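Local coordinates for iron transport multicopper oxidase FET3 (Saccharomyces cerevisiae, PDB 1ZPU), which oxidises ferrous iron to ferric iron with dioxygen as acceptor, using four bound copper ions, for high-affinity iron uptake into yeast cells, and also oxidises cuprous copper, at residues A[100-105]-A[233-238]; A[117-122]-A[191-196]; A[214-219]-A[436-441]. One frame throughout, in Å; residues are numbered along the deposited sequence.

Contact 1 of 3, residues A[100-105]-A[233-238]. With CU1 (copper (I) ion), chain B.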
loop_
_atom_site.group_PDB
_atom_site.type_symbol
_atom_site.label_atom_id
_atom_site.label_comp_id
_atom_site.label_asym_id
_atom_site.label_seq_id
_atom_site.Cartn_x
_atom_site.Cartn_y
_atom_site.Cartn_z
ATOM N N GLY A 100 -8.007 8.155 11.494
ATOM C CA GLY A 100 -6.644 8.606 11.273
ATOM C C GLY A 100 -6.280 8.835 9.830
ATOM O O GLY A 100 -7.106 9.294 9.035
ATOM N N THR A 101 -5.034 8.512 9.496
ATOM C CA THR A 101 -4.478 8.872 8.194
ATOM C C THR A 101 -4.487 7.717 7.204
ATOM O O THR A 101 -3.869 6.678 7.442
ATOM C CB THR A 101 -3.055 9.463 8.344
ATOM O OG1 THR A 101 -3.058 10.425 9.418
ATOM C CG2 THR A 101 -2.613 10.136 7.037
ATOM N N TYR A 102 -5.213 7.902 6.101
ATOM C CA TYR A 102 -5.249 6.893 5.042
ATOM C C TYR A 102 -5.039 7.554 3.695
ATOM O O TYR A 102 -4.860 8.760 3.611
ATOM C CB TYR A 102 -6.571 6.103 5.080
ATOM C CG TYR A 102 -6.825 5.482 6.425
ATOM C CD1 TYR A 102 -7.333 6.241 7.474
ATOM C CD2 TYR A 102 -6.520 4.158 6.661
ATOM C CE1 TYR A 102 -7.537 5.701 8.703
ATOM C CE2 TYR A 102 -6.725 3.596 7.898
ATOM C CZ TYR A 102 -7.228 4.378 8.918
ATOM O OH TYR A 102 -7.435 3.835 10.160
ATOM N N TRP A 103 -5.040 6.753 2.642
ATOM C CA TRP A 103 -5.014 7.272 1.287
ATOM C C TRP A 103 -5.751 6.357 0.319
ATOM O O TRP A 103 -6.083 5.206 0.632
ATOM C CB TRP A 103 -3.583 7.528 0.802
ATOM C CG TRP A 103 -2.666 6.322 0.731
ATOM C CD1 TRP A 103 -2.321 5.505 1.757
ATOM C CD2 TRP A 103 -1.932 5.857 -0.413
ATOM N NE1 TRP A 103 -1.456 4.539 1.325
ATOM C CE2 TRP A 103 -1.195 4.731 -0.003
ATOM C CE3 TRP A 103 -1.837 6.276 -1.742
ATOM C CZ2 TRP A 103 -0.375 4.013 -0.871
ATOM C CZ3 TRP A 103 -1.016 5.567 -2.608
ATOM C CH2 TRP A 103 -0.297 4.447 -2.170
ATOM N N TYR A 104 -6.023 6.890 -0.862
ATOM C CA TYR A 104 -6.650 6.119 -1.896
ATOM C C TYR A 104 -5.778 6.135 -3.138
ATOM O O TYR A 104 -5.129 7.134 -3.441
ATOM C CB TYR A 104 -8.031 6.691 -2.186
ATOM C CG TYR A 104 -8.043 8.032 -2.872
ATOM C CD1 TYR A 104 -8.060 8.117 -4.258
ATOM C CD2 TYR A 104 -8.078 9.216 -2.135
ATOM C CE1 TYR A 104 -8.093 9.342 -4.894
ATOM C CE2 TYR A 104 -8.109 10.458 -2.768
ATOM C CZ TYR A 104 -8.118 10.512 -4.152
ATOM O OH TYR A 104 -8.164 11.728 -4.804
ATOM N N HIS A 105 -5.753 5.022 -3.854
ATOM C CA HIS A 105 -5.004 4.930 -5.097
ATOM C C HIS A 105 -5.680 3.966 -6.049
ATOM O O HIS A 105 -6.432 3.092 -5.619
ATOM C CB HIS A 105 -3.556 4.478 -4.841
ATOM C CG HIS A 105 -3.431 3.167 -4.120
ATOM N ND1 HIS A 105 -3.486 1.949 -4.767
ATOM C CD2 HIS A 105 -3.222 2.886 -2.811
ATOM C CE1 HIS A 105 -3.336 0.976 -3.882
ATOM N NE2 HIS A 105 -3.172 1.518 -2.689
ATOM N N ALA A 233 3.275 3.399 0.882
ATOM C CA ALA A 233 1.986 3.000 1.431
ATOM C C ALA A 233 1.858 3.208 2.930
ATOM O O ALA A 233 0.759 3.217 3.452
ATOM C CB ALA A 233 1.658 1.548 1.064
ATOM N N GLN A 234 2.968 3.361 3.640
ATOM C CA GLN A 234 2.825 3.603 5.072
ATOM C C GLN A 234 2.692 5.069 5.454
ATOM O O GLN A 234 3.071 5.949 4.684
ATOM C CB GLN A 234 3.817 2.821 5.958
ATOM C CG GLN A 234 5.296 2.851 5.654
ATOM C CD GLN A 234 6.064 1.736 6.423
ATOM O OE1 GLN A 234 5.527 0.640 6.683
ATOM N NE2 GLN A 234 7.323 2.027 6.795
ATOM N N ARG A 235 2.097 5.317 6.619
ATOM C CA ARG A 235 1.856 6.659 7.113
ATOM C C ARG A 235 2.462 6.781 8.494
ATOM O O ARG A 235 2.208 5.940 9.356
ATOM C CB ARG A 235 0.352 6.922 7.205
ATOM C CG ARG A 235 -0.355 6.990 5.882
ATOM C CD ARG A 235 -0.707 5.610 5.329
ATOM N NE ARG A 235 -1.876 5.045 5.993
ATOM C CZ ARG A 235 -2.103 3.747 6.172
ATOM N NH1 ARG A 235 -1.235 2.845 5.746
ATOM N NH2 ARG A 235 -3.199 3.350 6.805
ATOM N N TYR A 236 3.283 7.805 8.707
ATOM C CA TYR A 236 3.654 8.199 10.062
ATOM C C TYR A 236 3.044 9.552 10.279
ATOM O O TYR A 236 3.261 10.457 9.490
ATOM C CB TYR A 236 5.176 8.272 10.282
ATOM C CG TYR A 236 5.898 6.944 10.326
ATOM C CD1 TYR A 236 6.487 6.468 11.500
ATOM C CD2 TYR A 236 6.001 6.160 9.176
ATOM C CE1 TYR A 236 7.150 5.218 11.514
ATOM C CE2 TYR A 236 6.650 4.938 9.173
ATOM C CZ TYR A 236 7.219 4.467 10.330
ATOM O OH TYR A 236 7.843 3.249 10.246
ATOM N N THR A 237 2.249 9.678 11.332
ATOM C CA THR A 237 1.774 10.979 11.791
ATOM C C THR A 237 2.618 11.417 12.987
ATOM O O THR A 237 2.872 10.646 13.920
ATOM C CB THR A 237 0.288 10.958 12.170
ATOM O OG1 THR A 237 -0.484 10.467 11.067
ATOM C CG2 THR A 237 -0.183 12.356 12.534
ATOM N N VAL A 238 3.028 12.676 12.952
ATOM C CA VAL A 238 4.124 13.158 13.762
ATOM C C VAL A 238 3.787 14.552 14.291
ATOM O O VAL A 238 3.249 15.403 13.559
ATOM C CB VAL A 238 5.409 13.149 12.876
ATOM C CG1 VAL A 238 6.251 14.380 13.055
ATOM C CG2 VAL A 238 6.210 11.870 13.090
HETATM CU CU CU1 B . -2.387 0.799 -0.919
#
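Arg-235 reaches Thr-101 across the seam between the first two cupredoxin (plastocyanin-like) domains of the multicopper oxidase fold. Strand 100-105 belongs to one domain and strand 235-238 to the other; their axes approach to 7.9 Å and run roughly antiparallel, 144° apart. No backbone-to-backbone hydrogen bond joins them, and the seam is closed by side chains. The dense part lies round the guanidinium. With chi2 and chi3 both bent, the arginine chain curls back so that Arg-235 NE donates to Thr-101 O at 3.0 Å, the acceptor lying in the guanidinium plane and the bond nearly straight. Arg-235 NH2 adds a weak bond to the same oxygen, touches Tyr-102 CD2 at 3.4 Å, and also forms a salt bridge with Asp-437 of the third domain. Arg-235 NH1 turns back to Ala-233 O within its own segment (3.1 Å). That carbonyl also takes a weak bond from Trp-103 NE1, while the indole CZ2 of Trp-103 packs 3.7 Å from Ala-233 CB, which lies at the ring edge. A leucine in place of Arg-235 would probably leave Thr-101 O without its donor and Asp-437 without its charged mate across the seam. The other end is looser: Thr-237 meets strand 100-105 mainly through its hydroxyl, Thr-237 OG1 being hydrogen-bonded to Thr-101 OG1 at 3.1 Å. At the Trp-103 end, His-105 sets its CD2 over one face of the indole and binds a copper ion of the type 3 site through His-105 NE2 at 2.1 Å.

Contact 2 of 3, residues A[117-122]-A[191-196]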
loop_
_atom_site.group_PDB
_atom_site.type_symbol
_atom_site.label_atom_id
_atom_site.label_comp_id
_atom_site.label_asym_id
_atom_site.label_seq_id
_atom_site.Cartn_x
_atom_site.Cartn_y
_atom_site.Cartn_z
ATOM N N LYS A 117 -3.946 9.170 -7.163
ATOM C CA LYS A 117 -3.729 8.899 -5.748
ATOM C C LYS A 117 -3.937 10.192 -4.954
ATOM O O LYS A 117 -3.729 11.288 -5.468
ATOM C CB LYS A 117 -2.323 8.345 -5.514
ATOM C CG LYS A 117 -1.211 9.298 -5.959
ATOM C CD LYS A 117 0.103 8.571 -6.248
ATOM C CE LYS A 117 1.332 9.475 -6.050
ATOM N NZ LYS A 117 2.540 8.893 -6.724
ATOM N N GLY A 118 -4.352 10.046 -3.698
ATOM C CA GLY A 118 -4.769 11.159 -2.866
ATOM C C GLY A 118 -4.935 10.698 -1.435
ATOM O O GLY A 118 -5.014 9.499 -1.171
ATOM N N LEU A 119 -4.990 11.649 -0.509
ATOM C CA LEU A 119 -5.118 11.341 0.905
ATOM C C LEU A 119 -6.564 11.178 1.364
ATOM O O LEU A 119 -7.477 11.806 0.844
ATOM C CB LEU A 119 -4.422 12.414 1.739
ATOM C CG LEU A 119 -2.919 12.629 1.540
ATOM C CD1 LEU A 119 -2.398 13.541 2.606
ATOM C CD2 LEU A 119 -2.145 11.338 1.582
ATOM N N PHE A 120 -6.751 10.333 2.367
ATOM C CA PHE A 120 -8.058 10.074 2.947
ATOM C C PHE A 120 -7.909 10.183 4.458
ATOM O O PHE A 120 -7.330 9.291 5.089
ATOM C CB PHE A 120 -8.518 8.670 2.556
ATOM C CG PHE A 120 -9.978 8.414 2.797
ATOM C CD1 PHE A 120 -10.487 8.335 4.094
ATOM C CD2 PHE A 120 -10.845 8.217 1.713
ATOM C CE1 PHE A 120 -11.843 8.097 4.307
ATOM C CE2 PHE A 120 -12.207 7.977 1.915
ATOM C CZ PHE A 120 -12.710 7.911 3.209
ATOM N N ILE A 121 -8.414 11.273 5.029
ATOM C CA ILE A 121 -8.269 11.525 6.458
ATOM C C ILE A 121 -9.578 11.352 7.186
ATOM O O ILE A 121 -10.602 11.942 6.795
ATOM C CB ILE A 121 -7.684 12.943 6.745
ATOM C CG1 ILE A 121 -6.171 12.885 6.775
ATOM C CG2 ILE A 121 -8.126 13.467 8.085
ATOM C CD1 ILE A 121 -5.548 13.027 5.433
ATOM N N ILE A 122 -9.546 10.550 8.248
ATOM C CA ILE A 122 -10.703 10.411 9.132
ATOM C C ILE A 122 -10.373 10.985 10.505
ATOM O O ILE A 122 -9.427 10.533 11.156
ATOM C CB ILE A 122 -11.144 8.935 9.268
ATOM C CG1 ILE A 122 -11.347 8.306 7.891
ATOM C CG2 ILE A 122 -12.417 8.836 10.096
ATOM C CD1 ILE A 122 -11.331 6.803 7.908
ATOM N N ARG A 191 1.158 14.890 9.018
ATOM C CA ARG A 191 0.896 13.557 8.468
ATOM C C ARG A 191 1.843 13.273 7.325
ATOM O O ARG A 191 1.712 13.843 6.246
ATOM C CB ARG A 191 -0.537 13.441 7.948
ATOM C CG ARG A 191 -1.622 13.823 8.915
ATOM C CD ARG A 191 -2.896 14.070 8.149
ATOM N NE ARG A 191 -3.777 14.983 8.858
ATOM C CZ ARG A 191 -4.669 14.582 9.757
ATOM N NH1 ARG A 191 -4.810 13.277 10.027
ATOM N NH2 ARG A 191 -5.430 15.479 10.380
ATOM N N ILE A 192 2.793 12.382 7.550
ATOM C CA ILE A 192 3.752 12.050 6.503
ATOM C C ILE A 192 3.319 10.756 5.844
ATOM O O ILE A 192 3.267 9.725 6.506
ATOM C CB ILE A 192 5.203 11.941 7.044
ATOM C CG1 ILE A 192 5.513 13.129 7.931
ATOM C CG2 ILE A 192 6.207 11.971 5.921
ATOM C CD1 ILE A 192 6.558 12.843 8.996
ATOM N N VAL A 193 2.993 10.819 4.552
ATOM C CA VAL A 193 2.519 9.646 3.822
ATOM C C VAL A 193 3.432 9.352 2.654
ATOM O O VAL A 193 3.697 10.243 1.835
ATOM C CB VAL A 193 1.092 9.861 3.258
ATOM C CG1 VAL A 193 0.580 8.589 2.614
ATOM C CG2 VAL A 193 0.122 10.331 4.346
ATOM N N ASN A 194 3.916 8.118 2.554
ATOM C CA ASN A 194 4.611 7.738 1.329
ATOM C C ASN A 194 3.665 7.148 0.261
ATOM O O ASN A 194 3.331 5.961 0.298
ATOM C CB ASN A 194 5.799 6.831 1.608
ATOM C CG ASN A 194 6.598 6.580 0.374
ATOM O OD1 ASN A 194 6.118 6.856 -0.741
ATOM N ND2 ASN A 194 7.811 6.067 0.532
ATOM N N VAL A 195 3.223 7.992 -0.670
ATOM C CA VAL A 195 2.285 7.573 -1.720
ATOM C C VAL A 195 3.031 7.130 -2.981
ATOM O O VAL A 195 2.503 7.192 -4.085
ATOM C CB VAL A 195 1.326 8.714 -2.053
ATOM C CG1 VAL A 195 0.371 8.975 -0.867
ATOM C CG2 VAL A 195 2.121 9.957 -2.369
ATOM N N GLY A 196 4.279 6.706 -2.814
ATOM C CA GLY A 196 5.105 6.298 -3.938
ATOM C C GLY A 196 4.750 4.897 -4.404
ATOM O O GLY A 196 3.962 4.185 -3.765
#
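Ile-121 sets its CG1 methylene over one face of the charged Arg-191 guanidinium, an aliphatic group against a flat cation, offset toward the rim and 3.5 Å from Arg-191 NH1. Ile-121 CG2 also touches NH1, and Ile-121 CD1 meets Arg-191 CD at 3.9 Å. Arg-191 is extended from CG to NE, which carries its flat end across the isoleucine, and there NH2 forms a salt bridge with Glu-134. A sugar of an N-linked glycan touches both Ile-121 and Arg-191. In the middle, Leu-119 and Val-193 reach toward each other tip to tip, with Leu-119 CD2 and Val-193 CG2 3.7 Å apart. These residues line two strands, 117-122 and 191-194, which come from the first and second cupredoxin domains and face each other through side chains; the end-to-end directions of 117-121 and 191-195 are 158° apart. Beyond the second strand, Asn-194 makes an Asx turn: Asn-194 OD1 accepts from Gly-196 N at 2.8 Å, and the chain turns through Val-195. Lys-117, extended beyond CG, slants across Val-195, its CE 3.8 Å from Val-195 CG2. Lys-117 NZ makes a weak hydrogen bond to Val-195 O (3.1 Å) and another hydrogen bond to Ser-140 OG.

Contact 3 of 3, residues A[214-219]-A[436-441]; sequences EIDGIT and RDTLYV
Asp-216 holds CG beside its own backbone N (chi1 -60°), which swings the carboxylate onto Arg-436, and Arg-436 answers with a bend at chi3 (-37°) that turns its guanidinium side-on to the acid. The result is a two-nitrogen salt bridge: Arg-436 NE donates to Asp-216 OD1 at 3.0 Å and Arg-436 NH2 to Asp-216 OD2 at 2.8 Å, both bonds nearly straight. The acceptors lie in the guanidinium plane, yet the nitrogens come from well above the carboxylate plane, since the two flat groups are tilted 62° to each other. The anti lone pair of Asp-216 OD1 is taken by Asp-437 N at 3.1 Å. Thr-438 N adds a weak bond to OD1, and OD2 is also met by Arg-235 N, giving the buried carboxylate backbone donors as well as the arginine. The Arg-436 guanidinium is fixed further on one face by Ile-215, whose CD1 sits 3.6 Å above its plane toward the rim, with Ile-215 CB 3.7 Å from Arg-436 NH2. Its NH1 forms a salt bridge with Asp-299. Asp-216 rides on a type I' turn from Ile-215 to Ile-218, the tight hairpin joining strands 210-215 and 218-225. Within it, Ile-218 N bonds back to Ile-215 O at 2.7 Å, while Gly-217 N donates to Glu-214 OE2. The hairpin of the second domain thus holds the side chain of Arg-436 and the backbone N atoms of Asp-437 and, weakly, Thr-438 in the third domain, and this segment leads directly to copper ligands: Asp-437 OD2 is hydrogen-bonded to His-62 NE2 and Asp-437 O to His-395 ND1. This is a second shell of the trinuclear copper site of multicopper oxidases, formed by the type 2 and type 3 coppers.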
loop_
_atom_site.group_PDB
_atom_site.type_symbol
_atom_site.label_atom_id
_atom_site.label_comp_id
_atom_site.label_asym_id
_atom_site.label_seq_id
_atom_site.Cartn_x
_atom_site.Cartn_y
_atom_site.Cartn_z
ATOM N N GLU A 214 1.123 8.352 15.493
ATOM C CA GLU A 214 0.267 7.423 14.772
ATOM C C GLU A 214 1.045 6.752 13.642
ATOM O O GLU A 214 1.842 7.398 12.947
ATOM C CB GLU A 214 -0.957 8.159 14.210
ATOM C CG GLU A 214 -1.998 7.254 13.547
ATOM C CD GLU A 214 -2.559 7.830 12.233
ATOM O OE1 GLU A 214 -3.369 8.788 12.312
ATOM O OE2 GLU A 214 -2.198 7.320 11.131
ATOM N N ILE A 215 0.824 5.454 13.463
ATOM C CA ILE A 215 1.235 4.783 12.223
ATOM C C ILE A 215 0.055 4.027 11.609
ATOM O O ILE A 215 -0.706 3.374 12.325
ATOM C CB ILE A 215 2.450 3.831 12.421
ATOM C CG1 ILE A 215 2.159 2.767 13.485
ATOM C CG2 ILE A 215 3.709 4.622 12.737
ATOM C CD1 ILE A 215 3.114 1.618 13.462
ATOM N N ASP A 216 -0.099 4.138 10.291
ATOM C CA ASP A 216 -1.144 3.433 9.535
ATOM C C ASP A 216 -2.506 3.436 10.233
ATOM O O ASP A 216 -3.133 2.377 10.378
ATOM C CB ASP A 216 -0.728 1.976 9.230
ATOM C CG ASP A 216 0.562 1.870 8.398
ATOM O OD1 ASP A 216 0.940 0.729 8.028
ATOM O OD2 ASP A 216 1.200 2.910 8.119
ATOM N N GLY A 217 -2.957 4.601 10.691
ATOM C CA GLY A 217 -4.264 4.686 11.367
ATOM C C GLY A 217 -4.313 4.256 12.830
ATOM O O GLY A 217 -5.339 4.434 13.494
ATOM N N ILE A 218 -3.213 3.699 13.338
ATOM C CA ILE A 218 -3.118 3.221 14.735
ATOM C C ILE A 218 -2.398 4.252 15.627
ATOM O O ILE A 218 -1.185 4.459 15.488
ATOM C CB ILE A 218 -2.365 1.849 14.794
ATOM C CG1 ILE A 218 -3.102 0.760 13.985
ATOM C CG2 ILE A 218 -2.055 1.409 16.233
ATOM C CD1 ILE A 218 -4.542 0.438 14.416
ATOM N N THR A 219 -3.139 4.907 16.524
ATOM C CA THR A 219 -2.537 5.875 17.458
ATOM C C THR A 219 -1.498 5.207 18.359
ATOM O O THR A 219 -1.718 4.119 18.906
ATOM C CB THR A 219 -3.570 6.595 18.382
ATOM O OG1 THR A 219 -4.609 7.188 17.605
ATOM C CG2 THR A 219 -2.897 7.689 19.205
ATOM N N ARG A 436 -0.072 -2.342 12.401
ATOM C CA ARG A 436 -0.172 -1.503 11.217
ATOM C C ARG A 436 -0.667 -2.315 10.024
ATOM O O ARG A 436 -0.968 -3.504 10.175
ATOM C CB ARG A 436 1.162 -0.821 10.914
ATOM C CG ARG A 436 2.358 -1.729 10.560
ATOM C CD ARG A 436 3.644 -0.899 10.416
ATOM N NE ARG A 436 3.344 0.382 9.788
ATOM C CZ ARG A 436 4.144 1.437 9.770
ATOM N NH1 ARG A 436 5.330 1.396 10.351
ATOM N NH2 ARG A 436 3.753 2.543 9.159
ATOM N N ASP A 437 -0.757 -1.684 8.848
ATOM C CA ASP A 437 -1.252 -2.382 7.664
ATOM C C ASP A 437 -0.170 -2.638 6.621
ATOM O O ASP A 437 -0.388 -3.361 5.653
ATOM C CB ASP A 437 -2.484 -1.688 7.064
ATOM C CG ASP A 437 -2.188 -0.288 6.554
ATOM O OD1 ASP A 437 -2.957 0.623 6.935
ATOM O OD2 ASP A 437 -1.213 -0.102 5.773
ATOM N N THR A 438 1.004 -2.060 6.827
ATOM C CA THR A 438 2.068 -2.187 5.850
ATOM C C THR A 438 3.388 -2.276 6.601
ATOM O O THR A 438 3.677 -1.450 7.455
ATOM C CB THR A 438 2.034 -1.002 4.850
ATOM O OG1 THR A 438 0.697 -0.860 4.331
ATOM C CG2 THR A 438 3.018 -1.201 3.702
ATOM N N LEU A 439 4.171 -3.297 6.260
ATOM C CA LEU A 439 5.360 -3.683 7.001
ATOM C C LEU A 439 6.404 -4.206 6.033
ATOM O O LEU A 439 6.077 -4.968 5.149
ATOM C CB LEU A 439 5.002 -4.787 8.002
ATOM C CG LEU A 439 6.103 -5.367 8.891
ATOM C CD1 LEU A 439 6.333 -4.502 10.139
ATOM C CD2 LEU A 439 5.788 -6.813 9.269
ATOM N N TYR A 440 7.660 -3.804 6.211
ATOM C CA TYR A 440 8.743 -4.292 5.371
ATOM C C TYR A 440 9.492 -5.489 5.979
ATOM O O TYR A 440 9.721 -5.534 7.188
ATOM C CB TYR A 440 9.729 -3.159 5.019
ATOM C CG TYR A 440 10.561 -2.571 6.162
ATOM C CD1 TYR A 440 11.692 -3.227 6.637
ATOM C CD2 TYR A 440 10.239 -1.347 6.729
ATOM C CE1 TYR A 440 12.464 -2.694 7.670
ATOM C CE2 TYR A 440 10.998 -0.798 7.736
ATOM C CZ TYR A 440 12.114 -1.476 8.214
ATOM O OH TYR A 440 12.893 -0.947 9.228
ATOM N N VAL A 441 9.852 -6.456 5.132
ATOM C CA VAL A 441 10.918 -7.407 5.443
ATOM C C VAL A 441 12.237 -6.810 5.027
ATOM O O VAL A 441 12.331 -6.163 3.971
ATOM C CB VAL A 441 10.870 -8.703 4.623
ATOM C CG1 VAL A 441 10.741 -9.913 5.528
ATOM C CG2 VAL A 441 9.840 -8.641 3.507
#

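Contacts 1 and 2 lie side by side, their centres about 4 Å apart, both on the seam between the first and second domains: strands 100-105 and 117-123 are neighbours in one sheet, 187-194 and 235-241 in the other. Contact 3, its centre about 9 Å from that of contact 1 and about 13 Å from that of contact 2, brings in the third domain. It is tied to contact 1 by the salt bridge of Arg-235 NH2 with Asp-437 OD1 (2.7 Å). Contact 1 holds the copper ligand His-105 itself, and its Trp-103 stacks on His-62; the other two lie beside ligands. The Lys-117 side chain is about 4 Å from that of His-105, and the Asp-437 side chain is about 6 Å from a copper ion.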